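Local atomic coordinates of protein yjcS (Bacillus subtilis, PDB entry 1Q8B), a protein that is of unknown function but belongs to the antibiotic biosynthesis monooxygenase family of dimeric alpha-beta barrel proteins and may have catalytic activity. Residues Tyr15-Leu20 with Met64-Trp69; Lys37-Thr42 with Phe51-Leu56. One frame throughout, in Å; residues are numbered along the deposited sequence.

Contact 1 of 2, residues Tyr15-Leu20 with Met64-Trp69; sequences YITACL and MLWEIW
Ile-16 pairs with Glu-67 and Leu-65 with Ala-18 where two central antiparallel strands run side by side, their short axes 4.7 Å apart; Ile-16 and Leu-65 bury the most surface, followed by Met-64. Ile-16 and Glu-67 form a hydrogen-bonded pair: Ile-16 N reaches Glu-67 O at 2.8 Å, with an N-H...O angle of 170°, and Glu-67 N returns the bond to Ile-16 O. Ala-18 and Leu-65 repeat the pattern two residues on. The branched side chain of Ile-16 lies obliquely against that of Glu-67, Ile-16 CB being 3.9 Å from Glu-67 OE1, and its CD1 extends to the indole of Trp-69. Trp-69 NE1 donates to Glu-67 OE1 at 3.0 Å, within the ring plane and on the anti lone pair, so the carboxylate is steadied from within its own strand. Leu-65 meets Leu-20 through methyls, CD1 to CD1 at 4.1 Å. On the other face selenomethionine Met-64, CG anti to the backbone N (chi1 -170°), then folded back at the next two torsions, curls across the neighbouring strand, placing SE 3.4 Å from Ala-18 O and CE beside Cys-19 SG. Ile-68 CG1 sits over the Tyr-15 ring, 3.9 Å from its centroid, in a CH-pi contact. The face of Ile-16, Ala-18, Leu-65 and Glu-67 is thus mostly apolar; the indole N-H gives its buried carboxylate a partner and fixes its rotation.

Contact 2 of 2, residues Lys37-Thr42 with Phe51-Leu56; sequences KLEEET and FHAYPL
Glu-39 reaches from the helix to the strand with both carboxylate oxygens and has the largest share of the surface buried here. Glu-39 OE1 takes the N-H of His-52 ND1 at 2.8 Å in an almost straight bond, 177° at the hydrogen. The donor approaches on the syn side and OE1 lies in the imidazole plane, although the carboxylate and ring planes stand 88° apart. Glu-39 OE2 accepts the backbone N-H of Ala-53, N to OE2 3.0 Å, from well above the carboxylate plane. One acid therefore holds both a side chain and the main chain of the strand. Its reach comes from an extended chain, with CG anti to the backbone N (chi1 167°). Beside it, Phe-51 turns toward the helix: Thr-42 OG1 lies over one face of the ring, 3.1 Å from CG, and has no hydrogen-bonding partner in the model. Leu-38 CD2 adds an apolar touch at Phe-51 CZ, 4.4 Å away. In the next shell, Lys-36 makes a salt bridge to Glu-39 OE2 and also bonds Ala-53 O, a second link from helix to strand. The helix segment 37-42 runs antiparallel to strand segment 51-55, their axes 7.9 Å apart at the closest. Helix 82-88 packs on Leu-38 and Thr-42 through His-83, while strand 62-69 flanks the strand through Glu-67 against Phe-51 and Leu-65 against Ala-53.

Overall arrangement
The two contacts illustrate how a ferredoxin-like alpha-beta fold is assembled from one antiparallel sheet and the helices packed on it. Their centres lie about 10 Å apart, and both segments of contact 2 fall between the two strands that contact 1 brings together. Strand 13-22 leads into helix 28-42, which packs on strand 48-55; the chain then returns along strand 62-69 to pair with strand 13-22. Contact 1 joins two strands and contact 2 lays the helix on the sheet; they meet because strands 48-55 and 62-69 are neighbours, with Met-64 N to Tyr-54 O and Trp-66 O to His-52 N as probable hydrogen bonds. This is consistent with the dimeric alpha-beta barrel clan.

Contact 1 of 2, residues Tyr15-Leu20 with Met64-Trp69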
ATOM      1  N   TYR A  15       6.128  -0.788 -15.382  1.00 21.33           N
ATOM      2  CA  TYR A  15       5.289  -1.860 -15.915  1.00 20.64           C
ATOM      3  C   TYR A  15       5.320  -3.144 -15.100  1.00 19.67           C
ATOM      4  O   TYR A  15       6.381  -3.593 -14.652  1.00 19.31           O
ATOM      5  CB  TYR A  15       5.722  -2.233 -17.335  1.00 20.89           C
ATOM      6  CG  TYR A  15       5.193  -1.362 -18.448  1.00 20.47           C
ATOM      7  CD1 TYR A  15       5.775  -0.128 -18.732  1.00 20.17           C
ATOM      8  CD2 TYR A  15       4.154  -1.812 -19.269  1.00 19.98           C
ATOM      9  CE1 TYR A  15       5.342   0.631 -19.816  1.00 20.42           C
ATOM     10  CE2 TYR A  15       3.712  -1.062 -20.351  1.00 19.55           C
ATOM     11  CZ  TYR A  15       4.309   0.154 -20.621  1.00 19.93           C
ATOM     12  OH  TYR A  15       3.880   0.891 -21.696  1.00 20.08           O
ATOM     13  N   ILE A  16       4.152  -3.753 -14.941  1.00 18.42           N
ATOM     14  CA  ILE A  16       4.062  -5.012 -14.226  1.00 17.65           C
ATOM     15  C   ILE A  16       3.092  -5.967 -14.899  1.00 17.17           C
ATOM     16  O   ILE A  16       1.975  -5.587 -15.248  1.00 16.94           O
ATOM     17  CB  ILE A  16       3.588  -4.832 -12.766  1.00 17.94           C
ATOM     18  CG1 ILE A  16       4.650  -4.096 -11.944  1.00 18.33           C
ATOM     19  CG2 ILE A  16       3.322  -6.206 -12.142  1.00 18.23           C
ATOM     20  CD1 ILE A  16       4.282  -3.935 -10.482  1.00 18.04           C
ATOM     21  N   THR A  17       3.542  -7.202 -15.103  1.00 16.84           N
ATOM     22  CA  THR A  17       2.696  -8.250 -15.657  1.00 16.56           C
ATOM     23  C   THR A  17       2.798  -9.350 -14.620  1.00 16.18           C
ATOM     24  O   THR A  17       3.898  -9.764 -14.251  1.00 15.55           O
ATOM     25  CB  THR A  17       3.200  -8.784 -17.007  1.00 17.12           C
ATOM     26  OG1 THR A  17       3.117  -7.745 -17.981  1.00 16.36           O
ATOM     27  CG2 THR A  17       2.339  -9.964 -17.475  1.00 16.27           C
ATOM     28  N   ALA A  18       1.657  -9.813 -14.131  1.00 15.79           N
ATOM     29  CA  ALA A  18       1.674 -10.847 -13.119  1.00 16.38           C
ATOM     30  C   ALA A  18       0.610 -11.892 -13.374  1.00 17.03           C
ATOM     31  O   ALA A  18      -0.437 -11.608 -13.954  1.00 17.56           O
ATOM     32  CB  ALA A  18       1.470 -10.223 -11.742  1.00 15.67           C
ATOM     33  N   CYS A  19       0.896 -13.111 -12.945  1.00 17.65           N
ATOM     34  CA  CYS A  19      -0.040 -14.204 -13.086  1.00 18.39           C
ATOM     35  C   CYS A  19      -0.351 -14.651 -11.678  1.00 18.87           C
ATOM     36  O   CYS A  19       0.558 -14.995 -10.921  1.00 18.84           O
ATOM     37  CB  CYS A  19       0.579 -15.366 -13.859  1.00 19.06           C
ATOM     38  SG  CYS A  19      -0.573 -16.760 -14.081  1.00 21.90           S
ATOM     39  N   LEU A  20      -1.632 -14.630 -11.329  1.00 18.93           N
ATOM     40  CA  LEU A  20      -2.074 -15.040 -10.009  1.00 19.49           C
ATOM     41  C   LEU A  20      -2.642 -16.452 -10.029  1.00 20.28           C
ATOM     42  O   LEU A  20      -3.367 -16.836 -10.950  1.00 19.92           O
ATOM     43  CB  LEU A  20      -3.168 -14.107  -9.485  1.00 19.13           C
ATOM     44  CG  LEU A  20      -2.946 -12.598  -9.398  1.00 20.19           C
ATOM     45  CD1 LEU A  20      -4.128 -11.977  -8.674  1.00 18.63           C
ATOM     46  CD2 LEU A  20      -1.659 -12.291  -8.655  1.00 20.45           C
HETATM   47  N   MSE A  64      -4.747 -13.123 -14.797  1.00 19.77           N
HETATM   48  CA  MSE A  64      -3.633 -12.338 -15.299  1.00 20.11           C
HETATM   49  C   MSE A  64      -3.811 -10.849 -15.026  1.00 19.38           C
HETATM   50  O   MSE A  64      -4.924 -10.328 -15.122  1.00 18.67           O
HETATM   51  CB  MSE A  64      -3.480 -12.560 -16.797  1.00 22.23           C
HETATM   52  CG  MSE A  64      -2.203 -11.979 -17.372  1.00 25.75           C
HETATM   53 SE   MSE A  64      -0.591 -13.018 -17.018  1.00 34.57          SE
HETATM   54  CE  MSE A  64      -1.245 -14.767 -17.529  1.00 25.39           C
ATOM     55  N   LEU A  65      -2.712 -10.169 -14.689  1.00 18.11           N
ATOM     56  CA  LEU A  65      -2.755  -8.732 -14.420  1.00 16.89           C
ATOM     57  C   LEU A  65      -1.796  -7.951 -15.315  1.00 16.16           C
ATOM     58  O   LEU A  65      -0.623  -8.296 -15.443  1.00 15.82           O
ATOM     59  CB  LEU A  65      -2.404  -8.435 -12.951  1.00 17.28           C
ATOM     60  CG  LEU A  65      -3.212  -9.064 -11.804  1.00 17.16           C
ATOM     61  CD1 LEU A  65      -2.606  -8.619 -10.470  1.00 17.53           C
ATOM     62  CD2 LEU A  65      -4.684  -8.648 -11.884  1.00 16.12           C
ATOM     63  N   TRP A  66      -2.322  -6.903 -15.941  1.00 16.28           N
ATOM     64  CA  TRP A  66      -1.543  -6.014 -16.803  1.00 16.51           C
ATOM     65  C   TRP A  66      -1.549  -4.697 -16.049  1.00 16.81           C
ATOM     66  O   TRP A  66      -2.620  -4.134 -15.821  1.00 16.76           O
ATOM     67  CB  TRP A  66      -2.226  -5.805 -18.161  1.00 16.29           C
ATOM     68  CG  TRP A  66      -2.221  -7.004 -19.070  1.00 16.57           C
ATOM     69  CD1 TRP A  66      -1.446  -8.123 -18.953  1.00 16.27           C
ATOM     70  CD2 TRP A  66      -2.982  -7.167 -20.276  1.00 15.92           C
ATOM     71  NE1 TRP A  66      -1.674  -8.968 -20.012  1.00 16.07           N
ATOM     72  CE2 TRP A  66      -2.614  -8.410 -20.839  1.00 16.23           C
ATOM     73  CE3 TRP A  66      -3.939  -6.386 -20.936  1.00 15.48           C
ATOM     74  CZ2 TRP A  66      -3.171  -8.893 -22.035  1.00 15.48           C
ATOM     75  CZ3 TRP A  66      -4.493  -6.866 -22.130  1.00 15.47           C
ATOM     76  CH2 TRP A  66      -4.105  -8.108 -22.663  1.00 15.01           C
ATOM     77  N   GLU A  67      -0.375  -4.198 -15.669  1.00 16.52           N
ATOM     78  CA  GLU A  67      -0.315  -2.955 -14.905  1.00 16.49           C
ATOM     79  C   GLU A  67       0.754  -1.978 -15.373  1.00 16.43           C
ATOM     80  O   GLU A  67       1.848  -2.383 -15.760  1.00 16.89           O
ATOM     81  CB  GLU A  67      -0.048  -3.264 -13.427  1.00 16.73           C
ATOM     82  CG  GLU A  67      -1.001  -4.263 -12.779  1.00 16.71           C
ATOM     83  CD  GLU A  67      -0.532  -4.707 -11.396  1.00 17.33           C
ATOM     84  OE1 GLU A  67       0.310  -4.011 -10.785  1.00 16.48           O
ATOM     85  OE2 GLU A  67      -1.011  -5.749 -10.909  1.00 17.61           O
ATOM     86  N   ILE A  68       0.421  -0.691 -15.335  1.00 16.64           N
ATOM     87  CA  ILE A  68       1.365   0.375 -15.672  1.00 17.08           C
ATOM     88  C   ILE A  68       1.213   1.432 -14.567  1.00 17.13           C
ATOM     89  O   ILE A  68       0.107   1.889 -14.285  1.00 16.65           O
ATOM     90  CB  ILE A  68       1.072   1.044 -17.037  1.00 17.29           C
ATOM     91  CG1 ILE A  68       1.117   0.016 -18.167  1.00 17.45           C
ATOM     92  CG2 ILE A  68       2.128   2.108 -17.322  1.00 17.85           C
ATOM     93  CD1 ILE A  68       0.883   0.630 -19.536  1.00 17.18           C
ATOM     94  N   TRP A  69       2.319   1.804 -13.932  1.00 18.05           N
ATOM     95  CA  TRP A  69       2.273   2.791 -12.859  1.00 19.06           C
ATOM     96  C   TRP A  69       3.205   3.964 -13.139  1.00 20.30           C
ATOM     97  O   TRP A  69       4.149   3.842 -13.922  1.00 20.38           O
ATOM     98  CB  TRP A  69       2.681   2.158 -11.525  1.00 18.33           C
ATOM     99  CG  TRP A  69       1.937   0.913 -11.177  1.00 18.10           C
ATOM    100  CD1 TRP A  69       2.267  -0.367 -11.528  1.00 17.84           C
ATOM    101  CD2 TRP A  69       0.739   0.820 -10.395  1.00 17.43           C
ATOM    102  NE1 TRP A  69       1.351  -1.249 -11.009  1.00 17.80           N
ATOM    103  CE2 TRP A  69       0.403  -0.550 -10.309  1.00 17.24           C
ATOM    104  CE3 TRP A  69      -0.082   1.762  -9.755  1.00 17.05           C
ATOM    105  CZ2 TRP A  69      -0.721  -1.004  -9.609  1.00 16.99           C
ATOM    106  CZ3 TRP A  69      -1.199   1.308  -9.060  1.00 17.09           C
ATOM    107  CH2 TRP A  69      -1.507  -0.064  -8.994  1.00 16.97           C
TER

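Contact 2 of 2, residues Lys37-Thr42 with Phe51-Leu56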
ATOM      1  N   LYS A  37     -14.177  -5.089  -9.506  1.00 22.53           N
ATOM      2  CA  LYS A  37     -14.421  -3.963  -8.615  1.00 22.91           C
ATOM      3  C   LYS A  37     -13.073  -3.356  -8.248  1.00 22.24           C
ATOM      4  O   LYS A  37     -12.918  -2.130  -8.215  1.00 22.58           O
ATOM      5  CB  LYS A  37     -15.154  -4.415  -7.353  1.00 24.86           C
ATOM      6  CG  LYS A  37     -16.555  -4.966  -7.617  1.00 28.38           C
ATOM      7  CD  LYS A  37     -17.426  -4.937  -6.367  1.00 30.89           C
ATOM      8  CE  LYS A  37     -16.770  -5.673  -5.208  1.00 32.90           C
ATOM      9  NZ  LYS A  37     -17.534  -5.509  -3.932  1.00 35.69           N
ATOM     10  N   LEU A  38     -12.095  -4.221  -7.979  1.00 21.23           N
ATOM     11  CA  LEU A  38     -10.748  -3.765  -7.639  1.00 20.29           C
ATOM     12  C   LEU A  38     -10.168  -2.984  -8.810  1.00 20.09           C
ATOM     13  O   LEU A  38      -9.579  -1.923  -8.622  1.00 19.32           O
ATOM     14  CB  LEU A  38      -9.836  -4.952  -7.323  1.00 19.93           C
ATOM     15  CG  LEU A  38      -8.362  -4.596  -7.108  1.00 19.89           C
ATOM     16  CD1 LEU A  38      -8.215  -3.685  -5.895  1.00 19.13           C
ATOM     17  CD2 LEU A  38      -7.556  -5.870  -6.925  1.00 19.55           C
ATOM     18  N   GLU A  39     -10.345  -3.518 -10.018  1.00 20.06           N
ATOM     19  CA  GLU A  39      -9.847  -2.870 -11.223  1.00 20.94           C
ATOM     20  C   GLU A  39     -10.445  -1.480 -11.369  1.00 21.92           C
ATOM     21  O   GLU A  39      -9.750  -0.520 -11.708  1.00 21.59           O
ATOM     22  CB  GLU A  39     -10.183  -3.707 -12.465  1.00 20.41           C
ATOM     23  CG  GLU A  39      -9.987  -2.944 -13.770  1.00 20.15           C
ATOM     24  CD  GLU A  39      -9.966  -3.834 -15.003  1.00 20.62           C
ATOM     25  OE1 GLU A  39      -9.993  -3.286 -16.126  1.00 20.86           O
ATOM     26  OE2 GLU A  39      -9.911  -5.073 -14.858  1.00 20.90           O
ATOM     27  N   GLU A  40     -11.740  -1.372 -11.103  1.00 23.35           N
ATOM     28  CA  GLU A  40     -12.415  -0.093 -11.223  1.00 25.27           C
ATOM     29  C   GLU A  40     -11.866   0.948 -10.256  1.00 24.88           C
ATOM     30  O   GLU A  40     -11.645   2.102 -10.630  1.00 24.68           O
ATOM     31  CB  GLU A  40     -13.911  -0.262 -10.990  1.00 27.77           C
ATOM     32  CG  GLU A  40     -14.690   0.961 -11.400  1.00 33.10           C
ATOM     33  CD  GLU A  40     -16.157   0.838 -11.087  1.00 36.35           C
ATOM     34  OE1 GLU A  40     -16.773  -0.161 -11.528  1.00 38.59           O
ATOM     35  OE2 GLU A  40     -16.688   1.744 -10.403  1.00 38.36           O
ATOM     36  N   GLU A  41     -11.638   0.539  -9.014  1.00 24.59           N
ATOM     37  CA  GLU A  41     -11.122   1.454  -8.007  1.00 24.94           C
ATOM     38  C   GLU A  41      -9.635   1.792  -8.158  1.00 24.23           C
ATOM     39  O   GLU A  41      -9.242   2.938  -7.930  1.00 23.70           O
ATOM     40  CB  GLU A  41     -11.395   0.904  -6.597  1.00 26.25           C
ATOM     41  CG  GLU A  41     -12.857   1.002  -6.168  1.00 28.28           C
ATOM     42  CD  GLU A  41     -13.423   2.413  -6.349  1.00 29.97           C
ATOM     43  OE1 GLU A  41     -13.004   3.331  -5.607  1.00 30.04           O
ATOM     44  OE2 GLU A  41     -14.282   2.601  -7.246  1.00 30.80           O
ATOM     45  N   THR A  42      -8.805   0.826  -8.555  1.00 23.90           N
ATOM     46  CA  THR A  42      -7.378   1.128  -8.684  1.00 23.53           C
ATOM     47  C   THR A  42      -7.084   2.008  -9.902  1.00 22.79           C
ATOM     48  O   THR A  42      -6.089   2.735  -9.912  1.00 22.73           O
ATOM     49  CB  THR A  42      -6.475  -0.165  -8.704  1.00 23.39           C
ATOM     50  OG1 THR A  42      -6.320  -0.641 -10.037  1.00 25.67           O
ATOM     51  CG2 THR A  42      -7.080  -1.261  -7.869  1.00 22.28           C
ATOM     52  N   PHE A  51      -4.561  -0.605 -15.203  1.00 18.54           N
ATOM     53  CA  PHE A  51      -4.680  -1.802 -14.388  1.00 17.88           C
ATOM     54  C   PHE A  51      -5.822  -2.596 -14.996  1.00 17.66           C
ATOM     55  O   PHE A  51      -6.938  -2.091 -15.116  1.00 17.33           O
ATOM     56  CB  PHE A  51      -5.022  -1.464 -12.934  1.00 17.60           C
ATOM     57  CG  PHE A  51      -5.013  -2.665 -12.011  1.00 17.63           C
ATOM     58  CD1 PHE A  51      -3.881  -2.981 -11.265  1.00 17.13           C
ATOM     59  CD2 PHE A  51      -6.136  -3.486 -11.900  1.00 17.38           C
ATOM     60  CE1 PHE A  51      -3.866  -4.096 -10.417  1.00 17.29           C
ATOM     61  CE2 PHE A  51      -6.132  -4.604 -11.057  1.00 17.11           C
ATOM     62  CZ  PHE A  51      -4.996  -4.909 -10.313  1.00 16.93           C
ATOM     63  N   HIS A  52      -5.544  -3.830 -15.392  1.00 17.29           N
ATOM     64  CA  HIS A  52      -6.570  -4.670 -15.991  1.00 17.87           C
ATOM     65  C   HIS A  52      -6.373  -6.111 -15.552  1.00 17.57           C
ATOM     66  O   HIS A  52      -5.257  -6.626 -15.557  1.00 17.83           O
ATOM     67  CB  HIS A  52      -6.503  -4.563 -17.521  1.00 18.56           C
ATOM     68  CG  HIS A  52      -7.604  -5.287 -18.235  1.00 19.06           C
ATOM     69  ND1 HIS A  52      -8.938  -5.040 -17.993  1.00 18.96           N
ATOM     70  CD2 HIS A  52      -7.566  -6.241 -19.197  1.00 19.37           C
ATOM     71  CE1 HIS A  52      -9.675  -5.809 -18.775  1.00 19.21           C
ATOM     72  NE2 HIS A  52      -8.868  -6.547 -19.515  1.00 18.95           N
ATOM     73  N   ALA A  53      -7.465  -6.752 -15.162  1.00 17.48           N
ATOM     74  CA  ALA A  53      -7.420  -8.133 -14.710  1.00 17.83           C
ATOM     75  C   ALA A  53      -8.337  -8.990 -15.580  1.00 18.23           C
ATOM     76  O   ALA A  53      -9.416  -8.544 -15.973  1.00 18.68           O
ATOM     77  CB  ALA A  53      -7.861  -8.216 -13.249  1.00 17.31           C
ATOM     78  N   TYR A  54      -7.902 -10.211 -15.890  1.00 17.32           N
ATOM     79  CA  TYR A  54      -8.717 -11.108 -16.690  1.00 17.25           C
ATOM     80  C   TYR A  54      -8.312 -12.547 -16.399  1.00 17.60           C
ATOM     81  O   TYR A  54      -7.159 -12.829 -16.069  1.00 16.91           O
ATOM     82  CB  TYR A  54      -8.587 -10.772 -18.182  1.00 16.35           C
ATOM     83  CG  TYR A  54      -7.340 -11.285 -18.847  1.00 15.56           C
ATOM     84  CD1 TYR A  54      -7.271 -12.591 -19.334  1.00 15.74           C
ATOM     85  CD2 TYR A  54      -6.230 -10.460 -19.003  1.00 15.85           C
ATOM     86  CE1 TYR A  54      -6.120 -13.069 -19.970  1.00 16.26           C
ATOM     87  CE2 TYR A  54      -5.082 -10.919 -19.631  1.00 16.31           C
ATOM     88  CZ  TYR A  54      -5.028 -12.225 -20.113  1.00 16.35           C
ATOM     89  OH  TYR A  54      -3.881 -12.675 -20.727  1.00 16.02           O
ATOM     90  N   PRO A  55      -9.267 -13.482 -16.513  1.00 18.41           N
ATOM     91  CA  PRO A  55      -8.998 -14.899 -16.246  1.00 19.05           C
ATOM     92  C   PRO A  55      -8.435 -15.689 -17.413  1.00 20.24           C
ATOM     93  O   PRO A  55      -8.790 -15.444 -18.568  1.00 20.31           O
ATOM     94  CB  PRO A  55     -10.368 -15.423 -15.838  1.00 18.87           C
ATOM     95  CG  PRO A  55     -11.274 -14.684 -16.807  1.00 18.75           C
ATOM     96  CD  PRO A  55     -10.698 -13.260 -16.814  1.00 18.62           C
ATOM     97  N   LEU A  56      -7.546 -16.631 -17.106  1.00 21.13           N
ATOM     98  CA  LEU A  56      -7.004 -17.515 -18.135  1.00 22.83           C
ATOM     99  C   LEU A  56      -8.147 -18.524 -18.311  1.00 23.48           C
ATOM    100  O   LEU A  56      -9.238 -18.301 -17.791  1.00 22.98           O
ATOM    101  CB  LEU A  56      -5.738 -18.238 -17.644  1.00 22.40           C
ATOM    102  CG  LEU A  56      -4.420 -17.461 -17.520  1.00 22.83           C
ATOM    103  CD1 LEU A  56      -4.055 -16.845 -18.856  1.00 22.65           C
ATOM    104  CD2 LEU A  56      -4.554 -16.374 -16.472  1.00 23.87           C
TER